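Nucleoporin NUP159 (Saccharomyces cerevisiae, PDB 1XIP) helps build the nuclear pore complex and, through this N-terminal beta-propeller domain, tethers the helicase Dbp5 to the pore for mRNA export. Local coordinates at residues 132-137 / 151-156. Sequence-based numbering, arbitrary orientation.
Sequences LKNVNN and LDLRTK
N137 and L153 join two turns at one end of a four-stranded antiparallel blade of the beta-propeller: the turn from strand 129-134 into 138-143, and the one that follows strand 147-152. The L153 amide donates to N137 O over 2.8 Å (L153 N to N137 O), nearly straight at 169°. The same oxygen also meets the L153 side chain, with L153 CB 3.4 Å from N137 O. With CG anti to its own carbonyl carbon (chi1 -71°), L153 runs back over the N137 carbonyl, and L153 CD1 reaches N134 ND2 at 4.1 Å, the two side chains crossing at a slant. H96 and L101 of the preceding blade touch L153 as well, and H96 NE2 bonds N137 OD1, so this corner also meets the neighbouring blade. Just before L153 in the chain, D152 forms an Asx turn: its OD1 takes the R154 amide on the anti lone pair, D152 OD1 to R154 N 3.0 Å, and more weakly that of T155. Replacing D152 with alanine removes OD1, which would probably leave the R154 amide, and the weaker-bound T155 amide, without this acceptor and the turn less firmly fixed. On the other segment, N134 ND2 bonds T138 O across its turn and also N136 O, at 3.3 Å from N134 ND2 to N136 O, approaching from above that carbonyl's plane.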
loop_
_atom_site.group_PDB
_atom_site.type_symbol
_atom_site.label_atom_id
_atom_site.label_comp_id
_atom_site.label_asym_id
_atom_site.label_seq_id
_atom_site.Cartn_x
_atom_site.Cartn_y
_atom_site.Cartn_z
ATOM N N LEU A 132 -8.333 3.042 3.717
ATOM C CA LEU A 132 -8.837 4.189 2.989
ATOM C C LEU A 132 -8.071 4.300 1.709
ATOM O O LEU A 132 -6.853 4.067 1.689
ATOM C CB LEU A 132 -8.596 5.465 3.777
ATOM C CG LEU A 132 -9.471 5.754 4.977
ATOM C CD1 LEU A 132 -8.637 5.749 6.227
ATOM C CD2 LEU A 132 -10.104 7.097 4.780
ATOM N N LYS A 133 -8.772 4.654 0.641
ATOM C CA LYS A 133 -8.142 5.015 -0.613
ATOM C C LYS A 133 -8.799 6.258 -1.160
ATOM O O LYS A 133 -10.039 6.385 -1.182
ATOM C CB LYS A 133 -8.271 3.896 -1.634
ATOM C CG LYS A 133 -6.971 3.175 -1.990
ATOM C CD LYS A 133 -5.989 4.028 -2.833
ATOM C CE LYS A 133 -4.506 3.563 -2.624
ATOM N NZ LYS A 133 -3.444 4.652 -2.770
ATOM N N ASN A 134 -7.964 7.185 -1.607
ATOM C CA ASN A 134 -8.454 8.353 -2.291
ATOM C C ASN A 134 -8.380 8.160 -3.798
ATOM O O ASN A 134 -7.354 7.717 -4.313
ATOM C CB ASN A 134 -7.658 9.573 -1.873
ATOM C CG ASN A 134 -7.964 10.772 -2.726
ATOM O OD1 ASN A 134 -7.057 11.418 -3.237
ATOM N ND2 ASN A 134 -9.256 11.070 -2.900
ATOM N N VAL A 135 -9.460 8.461 -4.513
ATOM C CA VAL A 135 -9.389 8.313 -5.972
ATOM C C VAL A 135 -9.440 9.642 -6.725
ATOM O O VAL A 135 -8.427 10.057 -7.328
ATOM C CB VAL A 135 -10.286 7.174 -6.555
ATOM C CG1 VAL A 135 -11.653 7.137 -5.908
ATOM C CG2 VAL A 135 -10.367 7.281 -8.062
ATOM N N ASN A 136 -10.558 10.350 -6.675
ATOM C CA ASN A 136 -10.508 11.724 -7.168
ATOM C C ASN A 136 -10.888 12.681 -6.069
ATOM O O ASN A 136 -10.040 13.127 -5.303
ATOM C CB ASN A 136 -11.394 11.906 -8.402
ATOM C CG ASN A 136 -10.830 11.215 -9.621
ATOM O OD1 ASN A 136 -9.728 11.531 -10.080
ATOM N ND2 ASN A 136 -11.573 10.247 -10.145
ATOM N N ASN A 137 -12.174 12.982 -5.996
ATOM C CA ASN A 137 -12.733 13.766 -4.913
ATOM C C ASN A 137 -13.486 12.869 -3.964
ATOM O O ASN A 137 -14.437 13.298 -3.305
ATOM C CB ASN A 137 -13.679 14.843 -5.460
ATOM C CG ASN A 137 -12.973 15.826 -6.342
ATOM O OD1 ASN A 137 -11.977 16.445 -5.938
ATOM N ND2 ASN A 137 -13.455 15.962 -7.572
ATOM N N LEU A 151 -17.027 8.387 0.671
ATOM C CA LEU A 151 -17.135 9.751 1.165
ATOM C C LEU A 151 -16.826 10.731 0.046
ATOM O O LEU A 151 -15.720 10.725 -0.491
ATOM C CB LEU A 151 -16.153 9.977 2.306
ATOM C CG LEU A 151 -16.563 10.806 3.530
ATOM C CD1 LEU A 151 -15.428 11.719 3.962
ATOM C CD2 LEU A 151 -17.861 11.589 3.332
ATOM N N ASP A 152 -17.809 11.556 -0.317
ATOM C CA ASP A 152 -17.553 12.658 -1.238
ATOM C C ASP A 152 -16.877 13.796 -0.484
ATOM O O ASP A 152 -17.395 14.286 0.511
ATOM C CB ASP A 152 -18.838 13.147 -1.920
ATOM C CG ASP A 152 -18.558 13.937 -3.212
ATOM O OD1 ASP A 152 -18.008 15.058 -3.131
ATOM O OD2 ASP A 152 -18.845 13.520 -4.354
ATOM N N LEU A 153 -15.711 14.205 -0.960
ATOM C CA LEU A 153 -14.950 15.227 -0.269
ATOM C C LEU A 153 -15.491 16.648 -0.489
ATOM O O LEU A 153 -15.304 17.526 0.352
ATOM C CB LEU A 153 -13.468 15.104 -0.606
ATOM C CG LEU A 153 -12.810 13.860 0.028
ATOM C CD1 LEU A 153 -11.431 13.601 -0.576
ATOM C CD2 LEU A 153 -12.740 13.949 1.565
ATOM N N ARG A 154 -16.197 16.849 -1.599
ATOM C CA ARG A 154 -16.826 18.135 -1.904
ATOM C C ARG A 154 -18.080 18.426 -1.050
ATOM O O ARG A 154 -18.275 19.558 -0.615
ATOM C CB ARG A 154 -17.158 18.232 -3.406
ATOM C CG ARG A 154 -16.486 19.413 -4.146
ATOM C CD ARG A 154 -16.459 19.278 -5.693
ATOM N NE ARG A 154 -17.293 20.285 -6.369
ATOM C CZ ARG A 154 -18.318 20.004 -7.197
ATOM N NH1 ARG A 154 -18.651 18.740 -7.464
ATOM N NH2 ARG A 154 -19.017 20.993 -7.763
ATOM N N THR A 155 -18.903 17.401 -0.807
ATOM C CA THR A 155 -20.227 17.565 -0.178
ATOM C C THR A 155 -20.349 16.935 1.219
ATOM O O THR A 155 -21.372 17.095 1.882
ATOM C CB THR A 155 -21.351 16.972 -1.083
ATOM O OG1 THR A 155 -21.566 15.596 -0.732
ATOM C CG2 THR A 155 -20.925 16.892 -2.556
ATOM N N LYS A 156 -19.321 16.192 1.626
ATOM C CA LYS A 156 -19.268 15.478 2.918
ATOM C C LYS A 156 -20.303 14.347 3.136
ATOM O O LYS A 156 -20.356 13.753 4.227
ATOM C CB LYS A 156 -19.246 16.458 4.102
ATOM C CG LYS A 156 -17.844 17.006 4.425
ATOM C CD LYS A 156 -17.730 18.518 4.112
ATOM C CE LYS A 156 -16.269 19.002 4.139
ATOM N NZ LYS A 156 -16.113 20.313 4.853
#